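Local atomic coordinates of probable Brix domain-containing ribosomal biogenesis protein (Methanothermobacter thermautotrophicus, PDB entry 1W94), a protein that probably takes part in ribosome biogenesis as an rRNA-binding Brix-domain protein resembling the anticodon-binding domain of class IIa aminoacyl-tRNA synthetases. Residues G103-M108 with W121-D126; M108-D113 with W131-M136; I30-G33 with D39-I42. One frame throughout, in Å; residues are numbered along the deposited sequence.

Interaction 1 (G103-M108 with W121-D126); sequences GLCNLM and WSIRTD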
ATOM      1  N   GLY A 103       1.569  -2.154  13.113  1.00 31.95           N
ATOM      2  CA  GLY A 103       0.587  -2.842  12.277  1.00 30.92           C
ATOM      3  C   GLY A 103       0.712  -2.438  10.814  1.00 30.76           C
ATOM      4  O   GLY A 103       0.516  -3.262   9.920  1.00 30.23           O
ATOM      5  N   LEU A 104       1.044  -1.172  10.551  1.00 30.20           N
ATOM      6  CA  LEU A 104       1.307  -0.750   9.178  1.00 29.49           C
ATOM      7  C   LEU A 104       2.356  -1.622   8.548  1.00 29.67           C
ATOM      8  O   LEU A 104       2.155  -2.132   7.449  1.00 30.48           O
ATOM      9  CB  LEU A 104       1.710   0.726   9.096  1.00 30.11           C
ATOM     10  CG  LEU A 104       0.594   1.673   9.497  1.00 30.91           C
ATOM     11  CD1 LEU A 104       1.108   3.119   9.594  1.00 30.96           C
ATOM     12  CD2 LEU A 104      -0.598   1.550   8.497  1.00 28.26           C
ATOM     13  N   CYS A 105       3.462  -1.835   9.253  1.00 29.13           N
ATOM     14  CA  CYS A 105       4.539  -2.645   8.743  1.00 30.41           C
ATOM     15  C   CYS A 105       4.120  -4.118   8.556  1.00 30.32           C
ATOM     16  O   CYS A 105       4.501  -4.742   7.563  1.00 29.68           O
ATOM     17  CB  CYS A 105       5.805  -2.480   9.626  1.00 30.91           C
ATOM     18  SG  CYS A 105       6.291  -0.706   9.633  1.00 38.42           S
ATOM     19  N   ASN A 106       3.361  -4.661   9.513  1.00 29.70           N
ATOM     20  CA  ASN A 106       2.926  -6.047   9.446  1.00 30.52           C
ATOM     21  C   ASN A 106       1.982  -6.298   8.278  1.00 30.60           C
ATOM     22  O   ASN A 106       2.171  -7.264   7.528  1.00 30.92           O
ATOM     23  CB  ASN A 106       2.321  -6.488  10.793  1.00 30.48           C
ATOM     24  CG  ASN A 106       3.384  -6.681  11.865  1.00 33.84           C
ATOM     25  OD1 ASN A 106       4.505  -7.132  11.580  1.00 34.79           O
ATOM     26  ND2 ASN A 106       3.039  -6.359  13.103  1.00 35.87           N
ATOM     27  N   LEU A 107       1.013  -5.397   8.077  1.00 29.98           N
ATOM     28  CA  LEU A 107       0.044  -5.552   6.992  1.00 30.00           C
ATOM     29  C   LEU A 107       0.740  -5.533   5.631  1.00 30.99           C
ATOM     30  O   LEU A 107       0.501  -6.380   4.786  1.00 30.50           O
ATOM     31  CB  LEU A 107      -0.997  -4.432   7.042  1.00 29.67           C
ATOM     32  CG  LEU A 107      -2.004  -4.571   8.196  1.00 28.61           C
ATOM     33  CD1 LEU A 107      -2.891  -3.309   8.224  1.00 26.44           C
ATOM     34  CD2 LEU A 107      -2.818  -5.851   8.049  1.00 21.94           C
HETATM   35  N   MSE A 108       1.634  -4.579   5.442  1.00 32.03           N
HETATM   36  CA  MSE A 108       2.258  -4.376   4.142  1.00 35.70           C
HETATM   37  C   MSE A 108       3.485  -5.237   3.911  1.00 33.12           C
HETATM   38  O   MSE A 108       4.062  -5.199   2.812  1.00 33.33           O
HETATM   39  CB  MSE A 108       2.608  -2.907   3.965  1.00 34.15           C
HETATM   40  CG  MSE A 108       1.349  -2.092   3.815  1.00 39.21           C
HETATM   41 SE   MSE A 108       1.714  -0.265   3.653  1.00 49.95          SE
HETATM   42  CE  MSE A 108       2.555  -0.186   1.784  1.00 46.29           C
ATOM     43  N   TRP A 121      10.470   3.008   2.940  1.00 27.10           N
ATOM     44  CA  TRP A 121       9.449   3.845   3.532  1.00 27.13           C
ATOM     45  C   TRP A 121       9.930   4.543   4.798  1.00 27.88           C
ATOM     46  O   TRP A 121      10.748   4.023   5.586  1.00 27.54           O
ATOM     47  CB  TRP A 121       8.169   3.053   3.830  1.00 26.66           C
ATOM     48  CG  TRP A 121       7.505   2.489   2.619  1.00 27.45           C
ATOM     49  CD1 TRP A 121       7.728   1.272   2.071  1.00 26.38           C
ATOM     50  CD2 TRP A 121       6.513   3.130   1.796  1.00 26.70           C
ATOM     51  NE1 TRP A 121       6.924   1.098   0.962  1.00 27.68           N
ATOM     52  CE2 TRP A 121       6.177   2.227   0.774  1.00 27.04           C
ATOM     53  CE3 TRP A 121       5.895   4.400   1.809  1.00 26.81           C
ATOM     54  CZ2 TRP A 121       5.235   2.530  -0.222  1.00 27.58           C
ATOM     55  CZ3 TRP A 121       4.919   4.689   0.820  1.00 26.38           C
ATOM     56  CH2 TRP A 121       4.629   3.781  -0.173  1.00 26.68           C
ATOM     57  N   SER A 122       9.416   5.751   4.976  1.00 27.52           N
ATOM     58  CA  SER A 122       9.606   6.500   6.189  1.00 28.87           C
ATOM     59  C   SER A 122       8.209   6.644   6.798  1.00 28.76           C
ATOM     60  O   SER A 122       7.284   7.045   6.093  1.00 29.14           O
ATOM     61  CB  SER A 122      10.152   7.862   5.809  1.00 28.73           C
ATOM     62  OG  SER A 122      10.606   8.559   6.926  1.00 32.20           O
ATOM     63  N   ILE A 123       8.055   6.301   8.073  1.00 28.34           N
ATOM     64  CA  ILE A 123       6.808   6.495   8.814  1.00 28.34           C
ATOM     65  C   ILE A 123       6.973   7.572   9.847  1.00 29.01           C
ATOM     66  O   ILE A 123       7.926   7.545  10.643  1.00 28.75           O
ATOM     67  CB  ILE A 123       6.374   5.226   9.534  1.00 29.08           C
ATOM     68  CG1 ILE A 123       6.045   4.143   8.504  1.00 28.73           C
ATOM     69  CG2 ILE A 123       5.140   5.508  10.456  1.00 29.60           C
ATOM     70  CD1 ILE A 123       5.913   2.738   9.086  1.00 30.17           C
ATOM     71  N   ARG A 124       6.078   8.555   9.840  1.00 29.15           N
ATOM     72  CA  ARG A 124       6.158   9.586  10.860  1.00 29.76           C
ATOM     73  C   ARG A 124       4.798  10.095  11.314  1.00 28.93           C
ATOM     74  O   ARG A 124       3.800   9.850  10.657  1.00 27.19           O
ATOM     75  CB  ARG A 124       7.062  10.736  10.401  1.00 30.54           C
ATOM     76  CG  ARG A 124       6.340  11.876   9.700  1.00 34.30           C
ATOM     77  CD  ARG A 124       6.627  11.914   8.231  1.00 41.53           C
ATOM     78  NE  ARG A 124       6.227  13.187   7.613  1.00 45.97           N
ATOM     79  CZ  ARG A 124       6.394  13.475   6.325  1.00 46.40           C
ATOM     80  NH1 ARG A 124       6.967  12.590   5.507  1.00 46.48           N
ATOM     81  NH2 ARG A 124       5.990  14.649   5.854  1.00 46.36           N
ATOM     82  N   THR A 125       4.775  10.820  12.439  1.00 28.72           N
ATOM     83  CA  THR A 125       3.536  11.441  12.919  1.00 28.74           C
ATOM     84  C   THR A 125       3.259  12.720  12.123  1.00 28.80           C
ATOM     85  O   THR A 125       4.139  13.233  11.414  1.00 27.29           O
ATOM     86  CB  THR A 125       3.585  11.762  14.428  1.00 30.10           C
ATOM     87  OG1 THR A 125       4.626  12.714  14.675  1.00 30.13           O
ATOM     88  CG2 THR A 125       3.821  10.486  15.258  1.00 30.51           C
ATOM     89  N   ASP A 126       2.032  13.215  12.246  1.00 28.51           N
ATOM     90  CA  ASP A 126       1.560  14.369  11.482  1.00 29.58           C
ATOM     91  C   ASP A 126       0.540  15.128  12.328  1.00 28.73           C
ATOM     92  O   ASP A 126      -0.057  14.552  13.223  1.00 27.50           O
ATOM     93  CB  ASP A 126       0.897  13.889  10.180  1.00 28.72           C
ATOM     94  CG  ASP A 126       0.592  15.037   9.222  1.00 32.17           C
ATOM     95  OD1 ASP A 126       1.552  15.574   8.592  1.00 32.54           O
ATOM     96  OD2 ASP A 126      -0.607  15.402   9.095  1.00 28.71           O
TER
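Cys105 and Ile123 make the tightest contact between helix 102-108 and strand 120-124, with Cys105 SG 3.5 Å from Ile123 CD1. The end methyl of the isoleucine does the touching: CG1 lies anti to the carbonyl carbon (chi1 -65°) and CD1 continues the chain in an extended line (chi2 166°), carrying the methyl off the sheet to the sulfur. Leu104 points toward the strand but stays farther off, its CB 4.7 Å from Ile123 CD1. One turn on, at the end of the segment, the selenomethionine Met108 brings its end methyl obliquely to the rim of the indole of Trp121. Met108 CE is 4.3 Å from Trp121 CZ2 and stands 4.1 Å above the ring plane, a loose approach. No hydrogen bond links helix and strand here, and the packing is apolar and buried. This is a helix laid against one face of the mixed sheet of the Brix domain, with Trp121 and Ile123, two residues apart on the strand, both pointing toward it. Within the helix, Leu107 N bonds Gly103 O at 2.9 Å and Met108 N bonds Leu104 O at 3.2 Å. Farther out, a disulfide from Cys105 to Cys97 ties the helix to the preceding chain and restrains the sulfur that meets Ile123. Met25 of helix 12-25 packs on both Met108 and Trp121, while Trp121 NE1 makes a weak hydrogen bond to Ala91 O. Arg71 binds the carbonyls of Asn106 and Leu107 near the helix C-terminus.

Interaction 2 (M108-D113 with W131-M136); sequences MGLEVD and WVMELM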
HETATM    1  N   MSE A 108       1.634  -4.579   5.442  1.00 32.03           N
HETATM    2  CA  MSE A 108       2.258  -4.376   4.142  1.00 35.70           C
HETATM    3  C   MSE A 108       3.485  -5.237   3.911  1.00 33.12           C
HETATM    4  O   MSE A 108       4.062  -5.199   2.812  1.00 33.33           O
HETATM    5  CB  MSE A 108       2.608  -2.907   3.965  1.00 34.15           C
HETATM    6  CG  MSE A 108       1.349  -2.092   3.815  1.00 39.21           C
HETATM    7 SE   MSE A 108       1.714  -0.265   3.653  1.00 49.95          SE
HETATM    8  CE  MSE A 108       2.555  -0.186   1.784  1.00 46.29           C
ATOM      9  N   GLY A 109       3.874  -5.987   4.929  1.00 30.65           N
ATOM     10  CA  GLY A 109       5.006  -6.891   4.838  1.00 30.47           C
ATOM     11  C   GLY A 109       6.326  -6.138   4.746  1.00 29.92           C
ATOM     12  O   GLY A 109       7.214  -6.564   4.033  1.00 30.27           O
ATOM     13  N   LEU A 110       6.460  -5.018   5.449  1.00 27.64           N
ATOM     14  CA  LEU A 110       7.707  -4.251   5.372  1.00 28.05           C
ATOM     15  C   LEU A 110       8.747  -4.813   6.336  1.00 27.94           C
ATOM     16  O   LEU A 110       8.389  -5.299   7.385  1.00 28.77           O
ATOM     17  CB  LEU A 110       7.436  -2.779   5.670  1.00 25.91           C
ATOM     18  CG  LEU A 110       6.336  -2.194   4.801  1.00 26.54           C
ATOM     19  CD1 LEU A 110       6.160  -0.750   5.190  1.00 29.38           C
ATOM     20  CD2 LEU A 110       6.708  -2.306   3.300  1.00 23.41           C
ATOM     21  N   GLU A 111      10.029  -4.773   5.988  1.00 29.04           N
ATOM     22  CA  GLU A 111      11.069  -5.161   6.952  1.00 30.64           C
ATOM     23  C   GLU A 111      11.866  -3.943   7.336  1.00 30.59           C
ATOM     24  O   GLU A 111      12.196  -3.107   6.485  1.00 29.90           O
ATOM     25  CB  GLU A 111      11.999  -6.246   6.405  1.00 30.79           C
ATOM     26  CG  GLU A 111      12.275  -6.151   4.887  1.00 33.71           C
ATOM     27  N   VAL A 112      12.179  -3.839   8.621  1.00 31.13           N
ATOM     28  CA  VAL A 112      13.004  -2.749   9.107  1.00 31.66           C
ATOM     29  C   VAL A 112      14.432  -2.924   8.590  1.00 32.96           C
ATOM     30  O   VAL A 112      15.002  -4.011   8.669  1.00 32.49           O
ATOM     31  CB  VAL A 112      12.955  -2.646  10.638  1.00 31.98           C
ATOM     32  CG1 VAL A 112      13.762  -1.467  11.117  1.00 32.12           C
ATOM     33  CG2 VAL A 112      11.510  -2.511  11.098  1.00 31.66           C
ATOM     34  N   ASP A 113      14.990  -1.845   8.044  1.00 34.24           N
ATOM     35  CA  ASP A 113      16.352  -1.837   7.523  1.00 36.19           C
ATOM     36  C   ASP A 113      16.988  -0.520   7.898  1.00 36.92           C
ATOM     37  O   ASP A 113      16.603   0.529   7.386  1.00 37.32           O
ATOM     38  CB  ASP A 113      16.359  -2.009   6.003  1.00 36.96           C
ATOM     39  CG  ASP A 113      17.773  -2.024   5.406  1.00 39.83           C
ATOM     40  OD1 ASP A 113      18.762  -1.677   6.098  1.00 43.07           O
ATOM     41  OD2 ASP A 113      17.901  -2.404   4.219  1.00 43.89           O
ATOM     42  N   TRP A 131      -0.613   8.912  10.787  1.00 26.44           N
ATOM     43  CA  TRP A 131       0.720   8.629  10.278  1.00 26.47           C
ATOM     44  C   TRP A 131       0.822   9.100   8.839  1.00 27.39           C
ATOM     45  O   TRP A 131      -0.175   9.089   8.089  1.00 27.93           O
ATOM     46  CB  TRP A 131       0.989   7.108  10.306  1.00 26.40           C
ATOM     47  CG  TRP A 131       0.837   6.513  11.686  1.00 25.99           C
ATOM     48  CD1 TRP A 131      -0.234   5.804  12.158  1.00 26.23           C
ATOM     49  CD2 TRP A 131       1.774   6.599  12.767  1.00 26.24           C
ATOM     50  NE1 TRP A 131      -0.016   5.451  13.472  1.00 28.81           N
ATOM     51  CE2 TRP A 131       1.206   5.916  13.871  1.00 26.35           C
ATOM     52  CE3 TRP A 131       3.045   7.168  12.908  1.00 27.69           C
ATOM     53  CZ2 TRP A 131       1.863   5.795  15.105  1.00 26.58           C
ATOM     54  CZ3 TRP A 131       3.711   7.035  14.134  1.00 28.73           C
ATOM     55  CH2 TRP A 131       3.108   6.352  15.224  1.00 26.37           C
ATOM     56  N   VAL A 132       2.027   9.508   8.443  1.00 27.35           N
ATOM     57  CA  VAL A 132       2.367   9.662   7.028  1.00 27.65           C
ATOM     58  C   VAL A 132       3.472   8.646   6.662  1.00 28.28           C
ATOM     59  O   VAL A 132       4.538   8.599   7.330  1.00 28.02           O
ATOM     60  CB  VAL A 132       2.796  11.117   6.685  1.00 27.95           C
ATOM     61  CG1 VAL A 132       3.293  11.223   5.228  1.00 26.95           C
ATOM     62  CG2 VAL A 132       1.609  12.099   6.912  1.00 27.64           C
HETATM   63  N   MSE A 133       3.200   7.846   5.627  1.00 27.82           N
HETATM   64  CA  MSE A 133       4.149   6.895   5.098  1.00 30.52           C
HETATM   65  C   MSE A 133       4.641   7.480   3.805  1.00 28.98           C
HETATM   66  O   MSE A 133       3.881   7.626   2.849  1.00 29.88           O
HETATM   67  CB  MSE A 133       3.515   5.540   4.800  1.00 29.17           C
HETATM   68  CG  MSE A 133       3.058   4.799   6.009  1.00 33.83           C
HETATM   69 SE   MSE A 133       2.385   3.056   5.483  1.00 42.16          SE
HETATM   70  CE  MSE A 133       4.014   2.226   4.945  1.00 36.19           C
ATOM     71  N   GLU A 134       5.915   7.822   3.786  1.00 28.22           N
ATOM     72  CA  GLU A 134       6.497   8.475   2.644  1.00 28.67           C
ATOM     73  C   GLU A 134       7.566   7.594   2.002  1.00 27.77           C
ATOM     74  O   GLU A 134       8.456   7.078   2.673  1.00 27.14           O
ATOM     75  CB  GLU A 134       7.114   9.786   3.060  1.00 28.70           C
ATOM     76  CG  GLU A 134       8.017  10.371   2.009  1.00 32.74           C
ATOM     77  CD  GLU A 134       7.973  11.863   2.030  1.00 37.96           C
ATOM     78  OE1 GLU A 134       7.958  12.423   3.148  1.00 40.06           O
ATOM     79  OE2 GLU A 134       7.934  12.467   0.933  1.00 41.79           O
ATOM     80  N   LEU A 135       7.463   7.457   0.694  1.00 26.52           N
ATOM     81  CA  LEU A 135       8.420   6.687  -0.065  1.00 27.07           C
ATOM     82  C   LEU A 135       9.683   7.516  -0.278  1.00 28.24           C
ATOM     83  O   LEU A 135       9.611   8.683  -0.708  1.00 27.95           O
ATOM     84  CB  LEU A 135       7.813   6.261  -1.415  1.00 26.43           C
ATOM     85  CG  LEU A 135       8.681   5.404  -2.341  1.00 25.72           C
ATOM     86  CD1 LEU A 135       9.064   4.148  -1.604  1.00 25.40           C
ATOM     87  CD2 LEU A 135       7.930   5.074  -3.644  1.00 23.33           C
HETATM   88  N   MSE A 136      10.830   6.914   0.057  1.00 29.15           N
HETATM   89  CA  MSE A 136      12.127   7.469  -0.242  1.00 29.20           C
HETATM   90  C   MSE A 136      12.633   6.741  -1.475  1.00 28.58           C
HETATM   91  O   MSE A 136      12.570   5.517  -1.547  1.00 26.30           O
HETATM   92  CB  MSE A 136      13.097   7.250   0.923  1.00 30.97           C
HETATM   93  CG  MSE A 136      12.657   7.844   2.270  1.00 37.79           C
HETATM   94 SE   MSE A 136      12.098   9.734   2.129  1.00 53.71          SE
HETATM   95  CE  MSE A 136      13.758  10.611   2.265  1.00 48.13           C
TER
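Met133 reaches out from the sheet to meet Met108 and Leu110, and it also packs on Ile123 of strand 120-124. Strand 131-136 runs between strands 145-154 and 120-124, Trp131 being joined through its backbone to Ile149 of the first and Val132 to Arg124 of the second. At Met133 the strand makes its contact: Met133 CE lies 3.6 Å from Met108 SE and 3.7 Å from Leu110 CD1, so one methyl serves both partners, each met tip to tip. Met108 SE and Met133 SE are 3.9 Å apart, both residues being selenomethionine. A bend at chi3 (69°) turns the Met133 methyl out of line with the rest of its chain, and the backbones stay well separated, Met108 CA to Met133 CA being 11.5 Å. On the other segment, helix 102-108 ends in a Schellman motif at Gly109, whose positive phi (70°) takes the chain out of the helix, with two bonds back into its last turn; Leu110 then leads into strand 111-112, the edge of the mixed sheet. Next after Met133, Glu134 forms a salt bridge through OE1 with Arg124 NH1.

Interaction 3 (I30-G33 with D39-I42); sequences INRG and DVLI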
ATOM      1  N   ILE A  30      -3.779  -7.010 -10.811  1.00 30.98           N
ATOM      2  CA  ILE A  30      -4.796  -7.466 -11.779  1.00 30.59           C
ATOM      3  C   ILE A  30      -6.005  -6.538 -11.811  1.00 29.69           C
ATOM      4  O   ILE A  30      -6.419  -6.020 -10.777  1.00 28.76           O
ATOM      5  CB  ILE A  30      -5.282  -8.911 -11.492  1.00 31.06           C
ATOM      6  CG1 ILE A  30      -5.921  -9.009 -10.107  1.00 32.38           C
ATOM      7  CG2 ILE A  30      -4.117  -9.917 -11.667  1.00 32.44           C
ATOM      8  CD1 ILE A  30      -6.876 -10.187  -9.926  1.00 37.46           C
ATOM      9  N   ASN A  31      -6.591  -6.356 -12.995  1.00 28.67           N
ATOM     10  CA  ASN A  31      -7.822  -5.584 -13.096  1.00 28.17           C
ATOM     11  C   ASN A  31      -8.924  -6.377 -12.416  1.00 26.57           C
ATOM     12  O   ASN A  31      -9.047  -7.614 -12.582  1.00 25.37           O
ATOM     13  CB  ASN A  31      -8.196  -5.259 -14.568  1.00 28.99           C
ATOM     14  CG  ASN A  31      -7.198  -4.279 -15.237  1.00 31.68           C
ATOM     15  OD1 ASN A  31      -6.948  -3.172 -14.740  1.00 33.95           O
ATOM     16  ND2 ASN A  31      -6.655  -4.683 -16.384  1.00 36.97           N
ATOM     17  N   ARG A  32      -9.756  -5.667 -11.684  1.00 25.16           N
ATOM     18  CA  ARG A  32     -10.749  -6.343 -10.884  1.00 24.52           C
ATOM     19  C   ARG A  32     -11.842  -6.920 -11.764  1.00 23.98           C
ATOM     20  O   ARG A  32     -12.403  -7.983 -11.457  1.00 23.97           O
ATOM     21  CB  ARG A  32     -11.309  -5.399  -9.825  1.00 24.62           C
ATOM     22  CG  ARG A  32     -12.433  -5.988  -8.940  1.00 24.44           C
ATOM     23  CD  ARG A  32     -11.964  -7.180  -8.118  1.00 22.38           C
ATOM     24  NE  ARG A  32     -13.033  -7.708  -7.260  1.00 23.57           N
ATOM     25  CZ  ARG A  32     -13.307  -7.279  -6.033  1.00 26.04           C
ATOM     26  NH1 ARG A  32     -12.587  -6.292  -5.487  1.00 24.87           N
ATOM     27  NH2 ARG A  32     -14.295  -7.846  -5.335  1.00 24.25           N
ATOM     28  N   GLY A  33     -12.124  -6.232 -12.872  1.00 23.36           N
ATOM     29  CA  GLY A  33     -13.255  -6.565 -13.724  1.00 23.12           C
ATOM     30  C   GLY A  33     -14.518  -6.736 -12.888  1.00 23.03           C
ATOM     31  O   GLY A  33     -14.881  -5.856 -12.107  1.00 22.39           O
ATOM     32  N   ASP A  39     -13.237 -15.046  -6.244  1.00 28.45           N
ATOM     33  CA  ASP A  39     -12.561 -15.299  -7.506  1.00 28.08           C
ATOM     34  C   ASP A  39     -11.206 -14.589  -7.585  1.00 27.02           C
ATOM     35  O   ASP A  39     -10.288 -15.083  -8.214  1.00 26.47           O
ATOM     36  CB  ASP A  39     -13.473 -14.995  -8.692  1.00 28.57           C
ATOM     37  CG  ASP A  39     -14.391 -16.190  -9.039  1.00 31.71           C
ATOM     38  OD1 ASP A  39     -14.110 -17.321  -8.571  1.00 36.53           O
ATOM     39  OD2 ASP A  39     -15.391 -16.022  -9.774  1.00 34.57           O
ATOM     40  N   VAL A  40     -11.074 -13.445  -6.938  1.00 26.02           N
ATOM     41  CA  VAL A  40      -9.746 -12.821  -6.807  1.00 26.44           C
ATOM     42  C   VAL A  40      -8.804 -13.749  -6.048  1.00 27.06           C
ATOM     43  O   VAL A  40      -7.662 -13.951  -6.464  1.00 27.75           O
ATOM     44  CB  VAL A  40      -9.834 -11.437  -6.141  1.00 25.88           C
ATOM     45  CG1 VAL A  40      -8.420 -10.802  -5.889  1.00 24.67           C
ATOM     46  CG2 VAL A  40     -10.725 -10.528  -6.999  1.00 24.35           C
ATOM     47  N   LEU A  41      -9.286 -14.364  -4.970  1.00 27.37           N
ATOM     48  CA  LEU A  41      -8.406 -15.213  -4.147  1.00 28.06           C
ATOM     49  C   LEU A  41      -7.984 -16.478  -4.897  1.00 27.90           C
ATOM     50  O   LEU A  41      -6.852 -16.967  -4.754  1.00 27.03           O
ATOM     51  CB  LEU A  41      -9.074 -15.564  -2.804  1.00 28.94           C
ATOM     52  CG  LEU A  41      -9.372 -14.442  -1.803  1.00 29.62           C
ATOM     53  CD1 LEU A  41     -10.393 -14.898  -0.801  1.00 30.29           C
ATOM     54  CD2 LEU A  41      -8.113 -13.962  -1.129  1.00 31.82           C
ATOM     55  N   ILE A  42      -8.891 -17.000  -5.716  1.00 28.03           N
ATOM     56  CA  ILE A  42      -8.560 -18.111  -6.600  1.00 28.88           C
ATOM     57  C   ILE A  42      -7.442 -17.721  -7.559  1.00 28.65           C
ATOM     58  O   ILE A  42      -6.495 -18.481  -7.757  1.00 29.25           O
ATOM     59  CB  ILE A  42      -9.790 -18.619  -7.398  1.00 28.96           C
ATOM     60  CG1 ILE A  42     -10.698 -19.445  -6.490  1.00 29.78           C
ATOM     61  CG2 ILE A  42      -9.356 -19.448  -8.628  1.00 29.84           C
ATOM     62  CD1 ILE A  42     -12.049 -19.783  -7.117  1.00 28.16           C
TER
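The guanidinium group of Arg32, whose NE meets Val40 CG2, is gripped by main-chain carbonyls: NE hydrogen-bonds Met35 O, within the connection itself just ahead of helix 37-44, and NH1 hydrogen-bonds Thr6 O, which links that connection to strand 3-6. The residue sits in the loop that leaves strand 28-29 and enters helix 37-44, part of a beta-alpha-beta crossover that carries the chain on to strand 48-54, parallel to strands 3-6 and 28-29. This buried cationic group thus has carbonyl oxygens to receive its N-H groups, which probably offsets much of the cost of burying its charge.

Val40 faces the loop from the helix, and its two methyls divide the work. CG2 meets the arginine, 3.7 Å from Arg32 CD and equally 3.7 Å from Arg32 NE, so the contact spans the last methylene and the start of the guanidinium group. The two side chains cross at about a right angle, and the methyl approaches the flat group obliquely. Arg32 gets there through a bend in its chain: CG leaves anti to the backbone N (chi1 177°), then chi2 of 62° swings CD round toward the helix. With the CA atoms of Arg32 and Val40 7.7 Å apart, side chains bridge the gap and no hydrogen bond crosses between the two segments. Leu3 and Thr5 of strand 3-6 also pack on Val40, placing it between sheet and loop. Ile30 completes the contact more loosely, its CD1 4.4 Å from Val40 CG1.

Overall arrangement
Interaction 3 comes first along the chain, between 30-33 and 39-42, and closes before the other two open. Interactions 1 and 2 interlock: their segments alternate, they share Met108, and their centres lie 5 Å apart. Strands 120-124 and 131-136 are neighbours in the mixed sheet, probably joined by a hydrogen bond from Glu134 N to Ser122 O. Interaction 3 lies on the other side of the chain's centre, its own centre 26 Å from each of theirs, near the opposite end of the same sheet, whose outermost strands are 28-29 and 111-112. Separate side-chain contacts thus pack helices 102-108 and 37-44 toward the two ends of the sheet.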